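Local coordinates for molybdate-binding protein MolA (Haemophilus influenzae, PDB 3PSH) that captures molybdate or tungstate, but not sulfate or phosphate, as the periplasmic binding component of the MolBCA transporter, which imports molybdate with low affinity, at residues A32-A37 with D158-A163; F165-L170 with G289-A294; K309-Y314 with T321-D326. All coordinates share one frame; numbering follows the deposited sequence.

Interaction 1 of 3, residues A32-A37 with D158-A163; sequences AVQLDA and DELVKA
Leu35 and Leu160 bring the two backbones closest, with their CA atoms 7.7 Å apart, at a point where helix 26-34 ends against the side of helix 154-165. That helix end is a Schellman motif: Asp36 takes up a positive phi of 57°, and two backbone bonds return to the last turn, from Ala37 N to Ala32 O at 2.9 Å and from Asp36 N to Val33 O at 3.0 Å.

Leu160 carries the contact from the second helix. Its CG lies anti to its own backbone N (chi1 -173°), which sends the forked end across the gap, where the two methyls meet different partners. CD2 enters the corner between Gln34 CB and Leu35 CD2, at 4.1 Å from each, while CD1 rests 3.6 Å from Gln34 OE1. The side chains of Gln34 and Leu35 both meet that of Leu160 at about a right angle, so the packing is branch against branch rather than lengthwise. The meeting of Leu160 CD1 and the amide oxygen is only van der Waals, for the polar needs of Gln34 are met elsewhere. OE1 is hydrogen-bonded to the hydroxyl of Tyr314, and NE2 donates to Glu284 OE1, which fixes the rotation of this buried amide. No hydrogen bond joins the two segments.

Strand 21-24 leads into helix 26-34, whose first residues, His26 and Gln27, bind molybdate; Gln34, at its far end, has its side chain about 12 Å from the ion. Helix 307-319 touches Leu160 through Tyr314 and Phe318, Pro283 at the start of helix 283-297 touches both Gln34 and Leu160, and helix 132-151 packs on Leu35 through Ile147 and Ala148.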
loop_
_atom_site.group_PDB
_atom_site.type_symbol
_atom_site.label_atom_id
_atom_site.label_comp_id
_atom_site.label_asym_id
_atom_site.label_seq_id
_atom_site.Cartn_x
_atom_site.Cartn_y
_atom_site.Cartn_z
ATOM N N ALA A 32 -9.218 1.731 6.798
ATOM C CA ALA A 32 -10.210 2.066 7.842
ATOM C C ALA A 32 -10.408 3.552 7.936
ATOM O O ALA A 32 -11.572 4.002 8.169
ATOM C CB ALA A 32 -9.786 1.561 9.244
ATOM N N VAL A 33 -9.328 4.335 7.727
ATOM C CA VAL A 33 -9.482 5.771 7.770
ATOM C C VAL A 33 -10.420 6.157 6.616
ATOM O O VAL A 33 -11.294 7.058 6.727
ATOM C CB VAL A 33 -8.068 6.480 7.666
ATOM C CG1 VAL A 33 -8.233 7.988 7.317
ATOM C CG2 VAL A 33 -7.272 6.254 8.950
ATOM N N GLN A 34 -10.232 5.509 5.479
ATOM C CA GLN A 34 -11.037 5.902 4.300
ATOM C C GLN A 34 -12.470 5.373 4.343
ATOM O O GLN A 34 -13.306 5.644 3.478
ATOM C CB GLN A 34 -10.373 5.521 2.960
ATOM C CG GLN A 34 -9.004 6.264 2.823
ATOM C CD GLN A 34 -8.294 5.803 1.540
ATOM O OE1 GLN A 34 -8.813 6.039 0.423
ATOM N NE2 GLN A 34 -7.161 5.082 1.698
ATOM N N LEU A 35 -12.700 4.410 5.230
ATOM C CA LEU A 35 -14.057 3.910 5.535
ATOM C C LEU A 35 -14.693 4.749 6.670
ATOM O O LEU A 35 -15.883 4.466 7.028
ATOM C CB LEU A 35 -13.943 2.442 5.983
ATOM C CG LEU A 35 -13.569 1.450 4.921
ATOM C CD1 LEU A 35 -13.531 0.096 5.617
ATOM C CD2 LEU A 35 -14.562 1.432 3.668
ATOM N N ASP A 36 -13.992 5.782 7.168
ATOM C CA ASP A 36 -14.470 6.696 8.287
ATOM C C ASP A 36 -14.770 5.769 9.479
ATOM O O ASP A 36 -15.805 5.966 10.157
ATOM C CB ASP A 36 -15.811 7.436 7.980
ATOM C CG ASP A 36 -15.978 8.757 8.789
ATOM O OD1 ASP A 36 -15.060 9.168 9.538
ATOM O OD2 ASP A 36 -17.099 9.351 8.677
ATOM N N ALA A 37 -13.826 4.858 9.793
ATOM C CA ALA A 37 -14.008 3.836 10.875
ATOM C C ALA A 37 -13.148 4.095 12.109
ATOM O O ALA A 37 -13.172 3.303 13.068
ATOM C CB ALA A 37 -13.722 2.349 10.338
ATOM N N ASP A 158 -18.037 -0.299 -0.568
ATOM C CA ASP A 158 -18.383 -0.524 -1.960
ATOM C C ASP A 158 -18.008 0.693 -2.798
ATOM O O ASP A 158 -17.555 0.497 -3.905
ATOM C CB ASP A 158 -19.845 -0.884 -2.126
ATOM C CG ASP A 158 -20.166 -2.261 -1.544
ATOM O OD1 ASP A 158 -19.281 -3.096 -1.435
ATOM O OD2 ASP A 158 -21.375 -2.522 -1.233
ATOM N N GLU A 159 -18.190 1.913 -2.258
ATOM C CA GLU A 159 -17.852 3.120 -2.971
ATOM C C GLU A 159 -16.323 3.244 -3.135
ATOM O O GLU A 159 -15.795 3.797 -4.160
ATOM C CB GLU A 159 -18.344 4.326 -2.135
ATOM C CG GLU A 159 -19.877 4.331 -2.117
ATOM C CD GLU A 159 -20.508 5.218 -1.067
ATOM O OE1 GLU A 159 -19.785 5.693 -0.120
ATOM O OE2 GLU A 159 -21.770 5.340 -1.172
ATOM N N LEU A 160 -15.617 2.779 -2.106
ATOM C CA LEU A 160 -14.130 2.824 -2.094
ATOM C C LEU A 160 -13.551 1.851 -3.132
ATOM O O LEU A 160 -12.622 2.225 -3.954
ATOM C CB LEU A 160 -13.622 2.433 -0.674
ATOM C CG LEU A 160 -12.072 2.648 -0.603
ATOM C CD1 LEU A 160 -11.553 4.051 -0.808
ATOM C CD2 LEU A 160 -11.706 2.275 0.863
ATOM N N VAL A 161 -14.148 0.652 -3.242
ATOM C CA VAL A 161 -13.747 -0.294 -4.273
ATOM C C VAL A 161 -14.009 0.297 -5.677
ATOM O O VAL A 161 -13.140 0.234 -6.560
ATOM C CB VAL A 161 -14.496 -1.645 -4.113
ATOM C CG1 VAL A 161 -14.283 -2.562 -5.377
ATOM C CG2 VAL A 161 -13.996 -2.375 -2.772
ATOM N N LYS A 162 -15.191 0.834 -5.865
ATOM C CA LYS A 162 -15.567 1.412 -7.191
ATOM C C LYS A 162 -14.587 2.594 -7.522
ATOM O O LYS A 162 -14.048 2.636 -8.661
ATOM C CB LYS A 162 -17.102 1.837 -7.245
ATOM C CG LYS A 162 -17.493 2.235 -8.704
ATOM C CD LYS A 162 -18.753 3.106 -8.914
ATOM C CE LYS A 162 -18.645 3.829 -10.315
ATOM N NZ LYS A 162 -17.368 4.699 -10.536
ATOM N N ALA A 163 -14.315 3.486 -6.541
ATOM C CA ALA A 163 -13.340 4.563 -6.767
ATOM C C ALA A 163 -11.951 4.002 -7.108
ATOM O O ALA A 163 -11.254 4.546 -8.035
ATOM C CB ALA A 163 -13.257 5.510 -5.633
#

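Interaction 2 of 3, residues F165-L170 with G289-A294; sequences FANRKL and GEVWLA
Arg168 and Glu290 form a side-on, two-pronged salt bridge between the start of helix 168-175 and the middle of helix 283-297. NE donates to Glu290 OE1 at 2.7 Å, and NH2 donates to Glu290 OE2 at 2.9 Å. The first bond has an N-H...O angle of 173° and the second is practically as straight. Each oxygen accepts on its syn lone pair, on the side of the other oxygen, and both lie essentially in the guanidinium plane; carboxylate and guanidinium are turned only 8° from one another. A bend at chi2 of Arg168 (-84°) turns the arginine toward its partner, whereas Glu290 reaches out with its chain extended beyond CG.

Both ends of the pair have further partners. Glu290 OE2 is engaged a second time, by the hydroxyl of Tyr201, and Arg168 NH1, which takes no part in the bidentate pair, donates to Asn137 OD1. Tyr201 and Asn137 thus each hold one end of the ion pair from outside, while the two straight in-plane bonds keep it flat, and the arginine opposite would probably stabilise the charged form of the buried glutamate.

Beside this polar grip runs a small van der Waals contact, where the CA atoms of Asn167 and Val291 come within 7.4 Å. Val291 CG2 sits 3.6 Å from Asn167 CB and 3.8 Å from ND2, the two side chains crossing at about a right angle. The amide nitrogen is not left to the methyl group: ND2 donates to the backbone oxygen of Ala287, one turn back along helix 283-297, tying the segment before helix 168-175 to that helix.

Helix 201-208 closes over the ion pair, with His208 touching both Arg168 and Glu290 and Met205 the glutamate. On the other flank helix 307-319 supplies Met310 against Asn167 and Leu307 against Val291.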
loop_
_atom_site.group_PDB
_atom_site.type_symbol
_atom_site.label_atom_id
_atom_site.label_comp_id
_atom_site.label_asym_id
_atom_site.label_seq_id
_atom_site.Cartn_x
_atom_site.Cartn_y
_atom_site.Cartn_z
ATOM N N PHE A 165 -10.890 1.546 -8.724
ATOM C CA PHE A 165 -10.764 0.990 -10.090
ATOM C C PHE A 165 -11.317 1.868 -11.260
ATOM O O PHE A 165 -11.299 1.436 -12.458
ATOM C CB PHE A 165 -11.384 -0.435 -10.170
ATOM C CG PHE A 165 -10.640 -1.489 -9.386
ATOM C CD1 PHE A 165 -9.427 -2.102 -9.867
ATOM C CD2 PHE A 165 -11.042 -1.751 -8.056
ATOM C CE1 PHE A 165 -8.753 -3.023 -9.065
ATOM C CE2 PHE A 165 -10.299 -2.634 -7.240
ATOM C CZ PHE A 165 -9.190 -3.266 -7.780
ATOM N N ALA A 166 -11.811 3.043 -10.892
ATOM C CA ALA A 166 -12.581 3.878 -11.782
ATOM C C ALA A 166 -11.725 4.377 -12.966
ATOM O O ALA A 166 -12.302 4.815 -13.977
ATOM C CB ALA A 166 -13.080 5.050 -10.994
ATOM N N ASN A 167 -10.388 4.416 -12.811
ATOM C CA ASN A 167 -9.516 5.003 -13.868
ATOM C C ASN A 167 -8.755 3.968 -14.650
ATOM O O ASN A 167 -7.913 4.318 -15.480
ATOM C CB ASN A 167 -8.586 6.106 -13.304
ATOM C CG ASN A 167 -9.388 7.248 -12.741
ATOM O OD1 ASN A 167 -10.370 7.711 -13.355
ATOM N ND2 ASN A 167 -9.014 7.722 -11.577
ATOM N N ARG A 168 -8.932 2.715 -14.311
ATOM C CA ARG A 168 -8.115 1.664 -14.926
ATOM C C ARG A 168 -8.425 1.590 -16.454
ATOM O O ARG A 168 -7.484 1.437 -17.262
ATOM C CB ARG A 168 -8.472 0.308 -14.269
ATOM C CG ARG A 168 -7.639 0.146 -13.019
ATOM C CD ARG A 168 -6.267 -0.421 -13.398
ATOM N NE ARG A 168 -5.196 -0.507 -12.345
ATOM C CZ ARG A 168 -5.020 -1.620 -11.592
ATOM N NH1 ARG A 168 -5.854 -2.664 -11.736
ATOM N NH2 ARG A 168 -4.017 -1.711 -10.771
ATOM N N LYS A 169 -9.684 1.781 -16.813
ATOM C CA LYS A 169 -10.055 1.744 -18.261
ATOM C C LYS A 169 -9.387 2.861 -19.092
ATOM O O LYS A 169 -8.792 2.536 -20.151
ATOM C CB LYS A 169 -11.556 1.621 -18.499
ATOM C CG LYS A 169 -11.923 1.640 -19.987
ATOM C CD LYS A 169 -13.445 1.980 -20.206
ATOM C CE LYS A 169 -13.797 2.513 -21.644
ATOM N NZ LYS A 169 -12.985 1.795 -22.688
ATOM N N LEU A 170 -9.411 4.081 -18.567
ATOM C CA LEU A 170 -8.712 5.196 -19.165
ATOM C C LEU A 170 -7.255 4.833 -19.458
ATOM O O LEU A 170 -6.721 4.999 -20.583
ATOM C CB LEU A 170 -8.821 6.423 -18.226
ATOM C CG LEU A 170 -7.917 7.605 -18.629
ATOM C CD1 LEU A 170 -8.557 8.317 -19.887
ATOM C CD2 LEU A 170 -7.853 8.600 -17.487
ATOM N N GLY A 289 -2.825 7.427 -8.010
ATOM C CA GLY A 289 -1.428 7.248 -8.188
ATOM C C GLY A 289 -1.082 6.824 -9.624
ATOM O O GLY A 289 -0.103 7.331 -10.160
ATOM N N GLU A 290 -1.760 5.813 -10.165
ATOM C CA GLU A 290 -1.419 5.340 -11.509
ATOM C C GLU A 290 -1.678 6.438 -12.550
ATOM O O GLU A 290 -0.914 6.603 -13.501
ATOM C CB GLU A 290 -2.250 4.122 -11.874
ATOM C CG GLU A 290 -1.809 2.941 -11.001
ATOM C CD GLU A 290 -2.599 1.643 -11.292
ATOM O OE1 GLU A 290 -3.510 1.609 -12.155
ATOM O OE2 GLU A 290 -2.343 0.624 -10.513
ATOM N N VAL A 291 -2.677 7.268 -12.296
ATOM C CA VAL A 291 -2.994 8.400 -13.238
ATOM C C VAL A 291 -1.834 9.439 -13.087
ATOM O O VAL A 291 -1.280 9.908 -14.117
ATOM C CB VAL A 291 -4.384 9.044 -12.987
ATOM C CG1 VAL A 291 -4.608 10.226 -13.951
ATOM C CG2 VAL A 291 -5.523 7.969 -13.138
ATOM N N TRP A 292 -1.415 9.790 -11.842
ATOM C CA TRP A 292 -0.215 10.642 -11.728
ATOM C C TRP A 292 1.000 10.141 -12.489
ATOM O O TRP A 292 1.659 10.947 -13.242
ATOM C CB TRP A 292 0.139 10.849 -10.254
ATOM C CG TRP A 292 1.359 11.770 -10.100
ATOM C CD1 TRP A 292 1.327 13.116 -9.942
ATOM C CD2 TRP A 292 2.718 11.374 -9.951
ATOM N NE1 TRP A 292 2.597 13.622 -9.793
ATOM C CE2 TRP A 292 3.492 12.568 -9.799
ATOM C CE3 TRP A 292 3.395 10.109 -10.014
ATOM C CZ2 TRP A 292 4.914 12.520 -9.694
ATOM C CZ3 TRP A 292 4.844 10.071 -9.938
ATOM C CH2 TRP A 292 5.560 11.291 -9.755
ATOM N N LEU A 293 1.320 8.828 -12.338
ATOM C CA LEU A 293 2.546 8.361 -12.949
ATOM C C LEU A 293 2.341 8.364 -14.505
ATOM O O LEU A 293 3.288 8.678 -15.268
ATOM C CB LEU A 293 2.899 6.933 -12.435
ATOM C CG LEU A 293 4.171 6.314 -12.983
ATOM C CD1 LEU A 293 5.408 7.181 -12.665
ATOM C CD2 LEU A 293 4.300 4.913 -12.330
ATOM N N ALA A 294 1.127 7.994 -14.951
ATOM C CA ALA A 294 0.853 7.944 -16.418
ATOM C C ALA A 294 1.047 9.361 -16.953
ATOM O O ALA A 294 1.680 9.531 -17.993
ATOM C CB ALA A 294 -0.536 7.465 -16.695
#

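Interaction 3 of 3, residues K309-Y314 with T321-D326; sequences KMVNDY and TSYKPD
Val311 and Tyr323 are brought together by matching first torsions, each with a branch anti to the backbone N: CG1 in Val311 (chi1 170°) and CG, with the ring, in Tyr323 (chi1 169°). Asn312 is set in the same way (chi1 -175°), which brings its amide oxygen round to the side of helix 307-319 that the C-terminal tail follows.

The apolar half of the contact is made by one methyl. Val311 CG1 lies 3.5 Å from Tyr323 CB, 3.7 Å from CG and 3.9 Å from CD2, so it presses on the root of the tyrosine at an oblique angle. Edge-to-face packing against Tyr274 and Tyr315 further defines the position of the tyrosine ring.

The polar half is indirect. Where the chains run closest, with the CA atoms of Asn312 and Ser322 5.8 Å apart, Asn312 OD1 comes no nearer to Ser322 CB than 4.0 Å. A water bridges the gap, donating to Asn312 OD1 at 2.6 Å and accepting from Tyr323 N at 2.8 Å.

Between these two segments the tail is held by van der Waals packing and one bridging water, with no direct hydrogen bond; outside them, Arg58 NH2 bonds to Ser322 O. The water satisfies the backbone N-H of Tyr323, a donor that this irregular segment does not pair with the helix itself.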
loop_
_atom_site.group_PDB
_atom_site.type_symbol
_atom_site.label_atom_id
_atom_site.label_comp_id
_atom_site.label_asym_id
_atom_site.label_seq_id
_atom_site.Cartn_x
_atom_site.Cartn_y
_atom_site.Cartn_z
ATOM N N LYS A 309 -8.425 17.787 -9.761
ATOM C CA LYS A 309 -9.872 17.663 -9.382
ATOM C C LYS A 309 -10.146 16.231 -8.960
ATOM O O LYS A 309 -10.967 15.952 -8.043
ATOM C CB LYS A 309 -10.791 18.092 -10.556
ATOM C CG LYS A 309 -12.290 17.871 -10.446
ATOM C CD LYS A 309 -13.057 18.685 -11.559
ATOM C CE LYS A 309 -14.605 18.518 -11.446
ATOM N NZ LYS A 309 -15.009 17.086 -11.207
ATOM N N MET A 310 -9.503 15.297 -9.673
ATOM C CA MET A 310 -9.741 13.903 -9.381
ATOM C C MET A 310 -9.280 13.736 -7.924
ATOM O O MET A 310 -9.962 13.060 -7.105
ATOM C CB MET A 310 -8.964 12.986 -10.320
ATOM C CG MET A 310 -9.711 12.718 -11.594
ATOM S SD MET A 310 -8.550 11.612 -12.540
ATOM C CE MET A 310 -9.595 11.378 -14.026
ATOM N N VAL A 311 -8.119 14.303 -7.599
ATOM C CA VAL A 311 -7.531 14.109 -6.242
ATOM C C VAL A 311 -8.351 14.789 -5.153
ATOM O O VAL A 311 -8.634 14.194 -4.057
ATOM C CB VAL A 311 -6.073 14.641 -6.214
ATOM C CG1 VAL A 311 -5.541 14.670 -4.728
ATOM C CG2 VAL A 311 -5.121 13.851 -7.105
ATOM N N ASN A 312 -8.789 16.004 -5.476
ATOM C CA ASN A 312 -9.666 16.726 -4.538
ATOM C C ASN A 312 -10.977 15.986 -4.223
ATOM O O ASN A 312 -11.319 15.833 -3.012
ATOM C CB ASN A 312 -10.044 18.105 -5.025
ATOM C CG ASN A 312 -10.851 18.866 -3.956
ATOM O OD1 ASN A 312 -10.318 19.121 -2.853
ATOM N ND2 ASN A 312 -12.137 19.175 -4.242
ATOM N N ASP A 313 -11.672 15.512 -5.268
ATOM C CA ASP A 313 -12.954 14.839 -5.110
ATOM C C ASP A 313 -12.771 13.555 -4.197
ATOM O O ASP A 313 -13.582 13.244 -3.324
ATOM C CB ASP A 313 -13.527 14.386 -6.474
ATOM C CG ASP A 313 -14.012 15.562 -7.328
ATOM O OD1 ASP A 313 -14.206 16.638 -6.726
ATOM O OD2 ASP A 313 -14.076 15.348 -8.584
ATOM N N TYR A 314 -11.658 12.852 -4.464
ATOM C CA TYR A 314 -11.311 11.632 -3.766
ATOM C C TYR A 314 -10.984 11.952 -2.285
ATOM O O TYR A 314 -11.503 11.226 -1.363
ATOM C CB TYR A 314 -10.088 10.941 -4.446
ATOM C CG TYR A 314 -9.740 9.507 -3.864
ATOM C CD1 TYR A 314 -10.062 8.398 -4.572
ATOM C CD2 TYR A 314 -9.226 9.389 -2.594
ATOM C CE1 TYR A 314 -9.792 7.062 -4.033
ATOM C CE2 TYR A 314 -8.873 8.164 -2.063
ATOM C CZ TYR A 314 -9.207 6.959 -2.770
ATOM O OH TYR A 314 -8.964 5.680 -2.231
ATOM N N THR A 321 -11.167 15.680 3.879
ATOM C CA THR A 321 -10.361 16.893 3.842
ATOM C C THR A 321 -9.807 17.113 2.417
ATOM O O THR A 321 -10.009 16.261 1.551
ATOM C CB THR A 321 -9.211 16.898 4.888
ATOM O OG1 THR A 321 -8.726 18.252 4.963
ATOM C CG2 THR A 321 -8.087 15.938 4.573
ATOM N N SER A 322 -9.240 18.275 2.169
ATOM C CA SER A 322 -8.488 18.464 0.908
ATOM C C SER A 322 -7.104 17.806 0.890
ATOM O O SER A 322 -6.518 17.496 1.952
ATOM C CB SER A 322 -8.371 19.959 0.575
ATOM O OG SER A 322 -7.583 20.550 1.565
ATOM N N TYR A 323 -6.569 17.604 -0.330
ATOM C CA TYR A 323 -5.142 17.267 -0.494
ATOM C C TYR A 323 -4.240 18.479 -0.323
ATOM O O TYR A 323 -4.533 19.613 -0.810
ATOM C CB TYR A 323 -4.912 16.563 -1.870
ATOM C CG TYR A 323 -3.463 16.415 -2.261
ATOM C CD1 TYR A 323 -2.573 15.405 -1.661
ATOM C CD2 TYR A 323 -2.957 17.190 -3.285
ATOM C CE1 TYR A 323 -1.225 15.266 -2.092
ATOM C CE2 TYR A 323 -1.590 17.050 -3.701
ATOM C CZ TYR A 323 -0.768 16.083 -3.193
ATOM O OH TYR A 323 0.572 16.026 -3.563
ATOM N N LYS A 324 -3.141 18.246 0.381
ATOM C CA LYS A 324 -2.121 19.217 0.639
ATOM C C LYS A 324 -0.789 18.703 0.123
ATOM O O LYS A 324 -0.250 17.778 0.707
ATOM C CB LYS A 324 -2.027 19.483 2.180
ATOM C CG LYS A 324 -1.197 20.702 2.545
ATOM C CD LYS A 324 -1.424 21.085 4.009
ATOM C CE LYS A 324 -0.767 22.411 4.387
ATOM N NZ LYS A 324 0.597 22.076 4.923
ATOM N N PRO A 325 -0.238 19.338 -0.942
ATOM C CA PRO A 325 1.071 18.934 -1.485
ATOM C C PRO A 325 2.145 19.217 -0.488
ATOM O O PRO A 325 2.064 20.189 0.302
ATOM C CB PRO A 325 1.255 19.803 -2.744
ATOM C CG PRO A 325 0.128 20.812 -2.761
ATOM C CD PRO A 325 -0.852 20.473 -1.647
ATOM N N ASP A 326 3.133 18.350 -0.470
ATOM C CA ASP A 326 4.318 18.656 0.238
ATOM C C ASP A 326 5.448 19.085 -0.728
ATOM O O ASP A 326 6.518 19.380 -0.200
ATOM C CB ASP A 326 4.707 17.491 1.117
ATOM C CG ASP A 326 5.003 16.217 0.294
ATOM O OD1 ASP A 326 4.939 16.303 -0.940
ATOM O OD2 ASP A 326 5.328 15.177 0.883
HETATM O O HOH W 1 -7.753 18.722 -2.668
#

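Overall arrangement
Helix 307-319 ties the set together: it carries one side of interaction 3, and its Tyr314 bonds to Gln34 and packs on Leu160 in interaction 1, while Met310 touches Asn167 of interaction 2. Interactions 1 and 2 also follow one another along helices 154-165 and 168-175. Burial and chemistry differ. Interaction 1 is fully buried and purely van der Waals across its segments, its amide being satisfied from outside. Interaction 2, half buried, relies on direct charge pairing. Interaction 3, farthest from the chain centre and with three of its four touching residues partly exposed, joins a helix to its own C-terminal tail and admits water as a bridge.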